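Local coordinates for protein Exo-beta-1,3-glucanase (Streptomyces sp. SirexAA-E, PDB 4PEY) that removes glucose units one after another from the non-reducing ends of laminarin and other beta-1,3-glucans, releasing glucose and laminaribiose, at residues A[43-46]-A[47-50]; A[300-303]-A[304-307]; A[400-403]-A[404-407]. The protein carries 1 engineered substitution. All blocks are in the same frame, centred on the assembly; numbering follows the deposited sequence.

Overall arrangement
The three contacts are local turns and loops of a chain built largely from parallel strands coiled as in a beta-helix. Contact 1, at the surface where helix 34-45 gives way to a loop, is polar, held by backbone, amide and water hydrogen bonds. Contact 2, partly buried, combines apolar packing with a carbonyl that takes a hydroxyl and, weakly, an amide. Contact 3 is buried and aromatic, and it alone touches bound sugar. Contacts 2 and 3 reach the same group of strands (306-309 and 399-403), about 14 Å apart at the nearest atoms; contact 1 belongs to the earlier part of the chain, yet meets contact 3 through Gln49 and His406.

Contact 1 (A[43-46]-A[47-50]); sequences RKQE and SNQF
A type I beta turn from Gln45 to Asn48 takes the chain out of helix 34-45 and into the loop before strand 55-59. The turn is closed by Asn48 N, which donates to Gln45 O at 3.2 Å. The same two residues meet again through their side-chain amides: Asn48 ND2 gives a hydrogen to Gln45 OE1 at 3.1 Å, with an N-H...O angle of 161°. Gln45 OE1 lies almost in the amide plane of Asn48, yet the donor is tilted from the Gln45 carbonyl plane, and the two amides are turned 65° apart. Gln45 reaches its partner because its chain bends at chi2 (-51°), which brings OE1 to Asn48 ND2. Its other end, NE2, is held by Phe73 O, so both polar atoms of this buried amide are engaged and its rotation is fixed. Asn48 CB packs 3.5 Å from Lys44 O, and Asn48 is also the centre of an inverse gamma turn. A water bridges Arg43 and Ser47, donating to Arg43 O at 3.0 Å and accepting from Ser47 N at 2.9 Å.

Contact 2 (A[300-303]-A[304-307]); sequences IDRA and NTVA
Thr305 OG1 donates to Arg302 O at 2.7 Å, the shorter of the two hydrogen bonds across the turn. The hydroxyl comes from above the carbonyl plane, 44° out of it. Thr305 N points to the same oxygen, but at 3.4 Å this backbone bond is weak; it belongs to the type II beta turn from Arg302 to Thr305. One carbonyl oxygen therefore receives two donors from a single residue, one of them weakly. The first torsion of Thr305 (chi1 -57°) puts OG1 beside its own backbone N, on the way to the shared acceptor, and leaves CG2 near Ile300 CG2.

The hydroxyl also lies over the centre of one face of the Arg302 guanidinium, with Thr305 OG1 3.2 Å from Arg302 CZ. The two side chains cross at about a right angle, and the angles to NH1 and NH2 are too poor for bonding. A bend at chi3 (87°) turns the end of the arginine toward Thr305, where NH2 is bonded to Leu283 O and Val279 O, which hold the plane against the hydroxyl.

On the apolar side, Ile300 CG2 touches Thr305 CB at 3.5 Å, and Ile300 CD1 reaches Ala307 CB at 3.8 Å. Farther out, the strand before the turn and the residue closing it pair with residues later in the chain: Ile300 through its backbone with Lys325 and Gly327, Thr305 with Lys333. Asn304 OD1, at the turn corner, is bonded to Asn364 ND2.

The chemistry implies a division of labour within Thr305: its hydroxyl and amide serve the Arg302 carbonyl, its carbons pack on isoleucine, and the guanidinium under its oxygen would probably polarise that hydroxyl.

Contact 3 (A[400-403]-A[404-407]); sequences WVWR and ADHG. With BGC (beta-D-glucopyranose), chain B.
Strand 399-403 of the beta-helix-like stack runs on into a backbone that is still open at Ala404 and changes course at Asp405, so that the loop turns back across Trp402 to form part of the substrate-binding pocket of this GH55 glucanase. Ala404 lies over one face of the Trp402 indole: its CA sits 3.5 Å from the centroid of the six-membered ring and only 8° off the normal, a CH-pi contact. Trp400 CH2 covers the opposite face, so the indole is clamped between two residues of its own chain.

The edge of Trp402 is turned to the sugar. Trp402 NE1 donates to glucose O3 at 3.1 Å, and weakly to Asp405 OD2. With CG anti to the backbone N, the indole runs beneath Ala404; the Asp405 carboxylate stands nearly perpendicular to it, the planes 82° apart. The far rim of Trp402 also points at the face of His406 in an offset edge-to-face pair, with ring centroids 5.6 Å apart. A leucine in place of Trp402 would probably leave glucose O3 without this N-H and Ala404 without the ring it covers.

Asp405 grips the glucose with both oxygens: glucose O6 donates to Asp405 OD1 at 2.7 Å, and glucose O4 to Asp405 OD2, also at 2.7 Å. His406, itself at the sugar, steadies the carboxylate: its ND1, with Asp405 OD1 in the ring plane, donates almost straight, at 172°. In the second shell, Gln49 OE1 bonds to the other ring nitrogen, His406 NE2. Glu436, His437 and Gln130 add further hydrogen bonds to this sugar. At the edge of the imidazole, His406 CE1 comes within 3.2 Å of glucose O4.

Contact 1 (A[43-46]-A[47-50])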
loop_
_atom_site.group_PDB
_atom_site.type_symbol
_atom_site.label_atom_id
_atom_site.label_comp_id
_atom_site.label_asym_id
_atom_site.label_seq_id
_atom_site.Cartn_x
_atom_site.Cartn_y
_atom_site.Cartn_z
ATOM N N ARG A 43 12.622 20.165 3.347
ATOM C CA ARG A 43 13.331 20.470 4.594
ATOM C C ARG A 43 12.420 20.258 5.801
ATOM O O ARG A 43 12.850 19.722 6.824
ATOM C CB ARG A 43 13.872 21.907 4.593
ATOM C CG ARG A 43 15.086 22.122 3.689
ATOM C CD ARG A 43 15.820 23.433 4.007
ATOM N NE ARG A 43 14.961 24.609 3.878
ATOM C CZ ARG A 43 14.752 25.270 2.741
ATOM N NH1 ARG A 43 13.956 26.332 2.726
ATOM N NH2 ARG A 43 15.340 24.873 1.618
ATOM N N LYS A 44 11.157 20.654 5.666
ATOM C CA LYS A 44 10.189 20.479 6.743
ATOM C C LYS A 44 9.761 19.024 6.925
ATOM O O LYS A 44 9.476 18.604 8.046
ATOM C CB LYS A 44 8.951 21.347 6.496
ATOM C CG LYS A 44 9.202 22.832 6.674
ATOM C CD LYS A 44 7.931 23.644 6.467
ATOM C CE LYS A 44 7.405 23.522 5.043
ATOM N NZ LYS A 44 6.268 24.460 4.791
ATOM N N GLN A 45 9.725 18.254 5.834
ATOM C CA GLN A 45 9.134 16.911 5.869
ATOM C C GLN A 45 10.139 15.764 5.912
ATOM O O GLN A 45 9.761 14.626 6.191
ATOM C CB GLN A 45 8.214 16.706 4.661
ATOM C CG GLN A 45 6.956 17.560 4.715
ATOM C CD GLN A 45 6.234 17.411 6.042
ATOM O OE1 GLN A 45 6.292 18.290 6.907
ATOM N NE2 GLN A 45 5.574 16.283 6.223
ATOM N N GLU A 46 11.407 16.069 5.642
ATOM C CA GLU A 46 12.453 15.049 5.545
ATOM C C GLU A 46 12.464 14.047 6.708
ATOM O O GLU A 46 12.472 12.833 6.487
ATOM C CB GLU A 46 13.827 15.721 5.445
ATOM C CG GLU A 46 14.983 14.739 5.366
ATOM C CD GLU A 46 16.318 15.431 5.194
ATOM O OE1 GLU A 46 16.418 16.637 5.496
ATOM O OE2 GLU A 46 17.275 14.768 4.759
ATOM N N SER A 47 12.464 14.541 7.939
ATOM C CA SER A 47 12.499 13.637 9.085
ATOM C C SER A 47 11.221 13.735 9.912
ATOM O O SER A 47 11.190 13.320 11.073
ATOM C CB SER A 47 13.720 13.924 9.963
ATOM O OG SER A 47 13.711 15.261 10.424
ATOM N N ASN A 48 10.167 14.275 9.308
ATOM C CA ASN A 48 8.898 14.483 10.013
ATOM C C ASN A 48 8.039 13.220 10.000
ATOM O O ASN A 48 6.948 13.205 9.429
ATOM C CB ASN A 48 8.148 15.660 9.377
ATOM C CG ASN A 48 7.087 16.250 10.285
ATOM O OD1 ASN A 48 6.895 15.804 11.420
ATOM N ND2 ASN A 48 6.399 17.271 9.790
ATOM N N GLN A 49 8.535 12.161 10.636
ATOM C CA GLN A 49 7.938 10.836 10.477
ATOM C C GLN A 49 6.515 10.755 11.039
ATOM O O GLN A 49 5.660 10.050 10.481
ATOM C CB GLN A 49 8.820 9.754 11.122
ATOM C CG GLN A 49 8.213 8.361 10.964
ATOM C CD GLN A 49 9.133 7.208 11.333
ATOM O OE1 GLN A 49 8.771 6.048 11.147
ATOM N NE2 GLN A 49 10.311 7.512 11.863
ATOM N N PHE A 50 6.248 11.476 12.125
ATOM C CA PHE A 50 4.945 11.359 12.780
ATOM C C PHE A 50 4.193 12.682 12.949
ATOM O O PHE A 50 3.225 12.752 13.705
ATOM C CB PHE A 50 5.113 10.687 14.150
ATOM C CG PHE A 50 5.611 9.270 14.070
ATOM C CD1 PHE A 50 4.802 8.266 13.538
ATOM C CD2 PHE A 50 6.880 8.932 14.531
ATOM C CE1 PHE A 50 5.250 6.957 13.466
ATOM C CE2 PHE A 50 7.336 7.618 14.458
ATOM C CZ PHE A 50 6.523 6.631 13.930
HETATM O O HOH W 1 12.397 17.357 8.689
#

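Contact 2 (A[300-303]-A[304-307])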
loop_
_atom_site.group_PDB
_atom_site.type_symbol
_atom_site.label_atom_id
_atom_site.label_comp_id
_atom_site.label_asym_id
_atom_site.label_seq_id
_atom_site.Cartn_x
_atom_site.Cartn_y
_atom_site.Cartn_z
ATOM N N ILE A 300 -19.912 5.281 2.926
ATOM C CA ILE A 300 -20.020 5.346 1.475
ATOM C C ILE A 300 -20.957 4.234 1.014
ATOM O O ILE A 300 -20.550 3.077 0.898
ATOM C CB ILE A 300 -18.640 5.210 0.801
ATOM C CG1 ILE A 300 -17.701 6.313 1.297
ATOM C CG2 ILE A 300 -18.767 5.256 -0.726
ATOM C CD1 ILE A 300 -16.299 6.201 0.756
ATOM N N ASP A 301 -22.222 4.586 0.791
ATOM C CA ASP A 301 -23.248 3.600 0.444
ATOM C C ASP A 301 -23.940 3.962 -0.867
ATOM O O ASP A 301 -25.149 3.758 -1.040
ATOM C CB ASP A 301 -24.280 3.468 1.569
ATOM C CG ASP A 301 -25.071 2.178 1.477
ATOM O OD1 ASP A 301 -24.562 1.218 0.856
ATOM O OD2 ASP A 301 -26.200 2.121 2.007
ATOM N N ARG A 302 -23.156 4.510 -1.786
ATOM C CA ARG A 302 -23.626 4.837 -3.124
ATOM C C ARG A 302 -22.680 4.179 -4.117
ATOM O O ARG A 302 -21.460 4.341 -4.009
ATOM C CB ARG A 302 -23.663 6.345 -3.340
ATOM C CG ARG A 302 -24.363 6.756 -4.619
ATOM C CD ARG A 302 -24.204 8.248 -4.897
ATOM N NE ARG A 302 -22.968 8.534 -5.629
ATOM C CZ ARG A 302 -21.965 9.274 -5.168
ATOM N NH1 ARG A 302 -20.894 9.476 -5.921
ATOM N NH2 ARG A 302 -22.034 9.826 -3.965
ATOM N N ALA A 303 -23.230 3.437 -5.070
ATOM C CA ALA A 303 -22.410 2.775 -6.080
ATOM C C ALA A 303 -21.520 3.763 -6.844
ATOM O O ALA A 303 -21.913 4.903 -7.096
ATOM C CB ALA A 303 -23.288 2.011 -7.048
ATOM N N ASN A 304 -20.304 3.315 -7.164
ATOM C CA ASN A 304 -19.361 4.058 -8.000
ATOM C C ASN A 304 -18.770 5.312 -7.364
ATOM O O ASN A 304 -18.133 6.117 -8.048
ATOM C CB ASN A 304 -20.018 4.414 -9.339
ATOM C CG ASN A 304 -20.049 3.238 -10.276
ATOM O OD1 ASN A 304 -19.046 2.531 -10.418
ATOM N ND2 ASN A 304 -21.204 2.988 -10.888
ATOM N N THR A 305 -18.948 5.467 -6.059
ATOM C CA THR A 305 -18.383 6.623 -5.373
ATOM C C THR A 305 -16.864 6.537 -5.334
ATOM O O THR A 305 -16.308 5.518 -4.911
ATOM C CB THR A 305 -18.897 6.748 -3.923
ATOM O OG1 THR A 305 -20.325 6.814 -3.911
ATOM C CG2 THR A 305 -18.349 8.001 -3.263
ATOM N N VAL A 306 -16.208 7.607 -5.777
ATOM C CA VAL A 306 -14.765 7.754 -5.647
ATOM C C VAL A 306 -14.446 8.515 -4.362
ATOM O O VAL A 306 -15.017 9.575 -4.107
ATOM C CB VAL A 306 -14.157 8.509 -6.856
ATOM C CG1 VAL A 306 -12.655 8.734 -6.668
ATOM C CG2 VAL A 306 -14.417 7.748 -8.148
ATOM N N ALA A 307 -13.538 7.972 -3.553
ATOM C CA ALA A 307 -13.055 8.663 -2.372
ATOM C C ALA A 307 -11.544 8.722 -2.503
ATOM O O ALA A 307 -10.847 7.741 -2.230
ATOM C CB ALA A 307 -13.475 7.946 -1.095
#

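Contact 3 (A[400-403]-A[404-407])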
loop_
_atom_site.group_PDB
_atom_site.type_symbol
_atom_site.label_atom_id
_atom_site.label_comp_id
_atom_site.label_asym_id
_atom_site.label_seq_id
_atom_site.Cartn_x
_atom_site.Cartn_y
_atom_site.Cartn_z
ATOM N N TRP A 400 -0.897 -1.094 3.207
ATOM C CA TRP A 400 0.026 -1.323 4.313
ATOM C C TRP A 400 -0.781 -1.152 5.570
ATOM O O TRP A 400 -1.254 -0.048 5.863
ATOM C CB TRP A 400 1.205 -0.347 4.317
ATOM C CG TRP A 400 2.305 -0.634 5.354
ATOM C CD1 TRP A 400 2.757 -1.858 5.778
ATOM C CD2 TRP A 400 3.090 0.345 6.064
ATOM N NE1 TRP A 400 3.784 -1.696 6.700
ATOM C CE2 TRP A 400 4.005 -0.355 6.883
ATOM C CE3 TRP A 400 3.117 1.745 6.069
ATOM C CZ2 TRP A 400 4.932 0.300 7.694
ATOM C CZ3 TRP A 400 4.038 2.397 6.888
ATOM C CH2 TRP A 400 4.919 1.673 7.700
ATOM N N VAL A 401 -0.941 -2.246 6.302
ATOM C CA VAL A 401 -1.712 -2.248 7.530
ATOM C C VAL A 401 -0.694 -2.533 8.625
ATOM O O VAL A 401 -0.133 -3.626 8.692
ATOM C CB VAL A 401 -2.853 -3.295 7.468
ATOM C CG1 VAL A 401 -3.634 -3.338 8.771
ATOM C CG2 VAL A 401 -3.769 -2.979 6.298
ATOM N N TRP A 402 -0.450 -1.535 9.472
ATOM C CA TRP A 402 0.764 -1.499 10.288
ATOM C C TRP A 402 0.513 -1.152 11.742
ATOM O O TRP A 402 0.149 -0.017 12.060
ATOM C CB TRP A 402 1.736 -0.483 9.680
ATOM C CG TRP A 402 3.097 -0.292 10.333
ATOM C CD1 TRP A 402 4.166 -1.148 10.278
ATOM C CD2 TRP A 402 3.551 0.867 11.046
ATOM N NE1 TRP A 402 5.255 -0.597 10.928
ATOM C CE2 TRP A 402 4.900 0.636 11.413
ATOM C CE3 TRP A 402 2.949 2.075 11.420
ATOM C CZ2 TRP A 402 5.650 1.572 12.126
ATOM C CZ3 TRP A 402 3.692 2.995 12.139
ATOM C CH2 TRP A 402 5.031 2.740 12.480
ATOM N N ARG A 403 0.707 -2.129 12.626
ATOM C CA ARG A 403 0.783 -1.835 14.051
ATOM C C ARG A 403 2.191 -1.294 14.314
ATOM O O ARG A 403 3.183 -1.957 13.999
ATOM C CB ARG A 403 0.488 -3.073 14.904
ATOM C CG ARG A 403 0.749 -2.829 16.382
ATOM C CD ARG A 403 0.336 -3.988 17.285
ATOM N NE ARG A 403 0.796 -3.718 18.644
ATOM C CZ ARG A 403 1.885 -4.243 19.200
ATOM N NH1 ARG A 403 2.631 -5.133 18.554
ATOM N NH2 ARG A 403 2.221 -3.884 20.423
ATOM N N ALA A 404 2.286 -0.078 14.856
ATOM C CA ALA A 404 3.588 0.589 14.979
ATOM C C ALA A 404 4.569 -0.199 15.852
ATOM O O ALA A 404 4.214 -0.657 16.940
ATOM C CB ALA A 404 3.421 2.003 15.545
ATOM N N ASP A 405 5.798 -0.345 15.363
ATOM C CA ASP A 405 6.881 -0.986 16.110
ATOM C C ASP A 405 7.816 0.030 16.751
ATOM O O ASP A 405 8.675 -0.329 17.549
ATOM C CB ASP A 405 7.700 -1.868 15.182
ATOM C CG ASP A 405 8.308 -1.068 14.057
ATOM O OD1 ASP A 405 9.493 -0.670 14.158
ATOM O OD2 ASP A 405 7.566 -0.778 13.097
ATOM N N HIS A 406 7.676 1.292 16.359
ATOM C CA HIS A 406 8.512 2.358 16.903
ATOM C C HIS A 406 7.712 3.652 16.901
ATOM O O HIS A 406 6.646 3.720 16.287
ATOM C CB HIS A 406 9.811 2.511 16.097
ATOM C CG HIS A 406 9.597 2.931 14.676
ATOM N ND1 HIS A 406 9.415 2.025 13.650
ATOM C CD2 HIS A 406 9.549 4.159 14.105
ATOM C CE1 HIS A 406 9.247 2.679 12.514
ATOM N NE2 HIS A 406 9.321 3.976 12.761
ATOM N N GLY A 407 8.218 4.666 17.597
ATOM C CA GLY A 407 7.508 5.920 17.741
ATOM C C GLY A 407 6.957 6.100 19.143
ATOM O O GLY A 407 7.399 5.444 20.093
HETATM C C2 BGC B . 9.666 -3.256 9.261
HETATM C C3 BGC B . 8.854 -1.988 9.504
HETATM C C4 BGC B . 9.473 -1.194 10.643
HETATM C C5 BGC B . 10.930 -0.899 10.327
HETATM C C6 BGC B . 11.569 -0.072 11.432
HETATM C C1 BGC B . 11.168 -2.973 9.183
HETATM O O2 BGC B . 9.215 -3.878 8.065
HETATM O O3 BGC B . 7.527 -2.328 9.845
HETATM O O4 BGC B . 8.759 0.001 10.860
HETATM O O5 BGC B . 11.610 -2.128 10.231
HETATM O O6 BGC B . 11.722 -0.870 12.584
#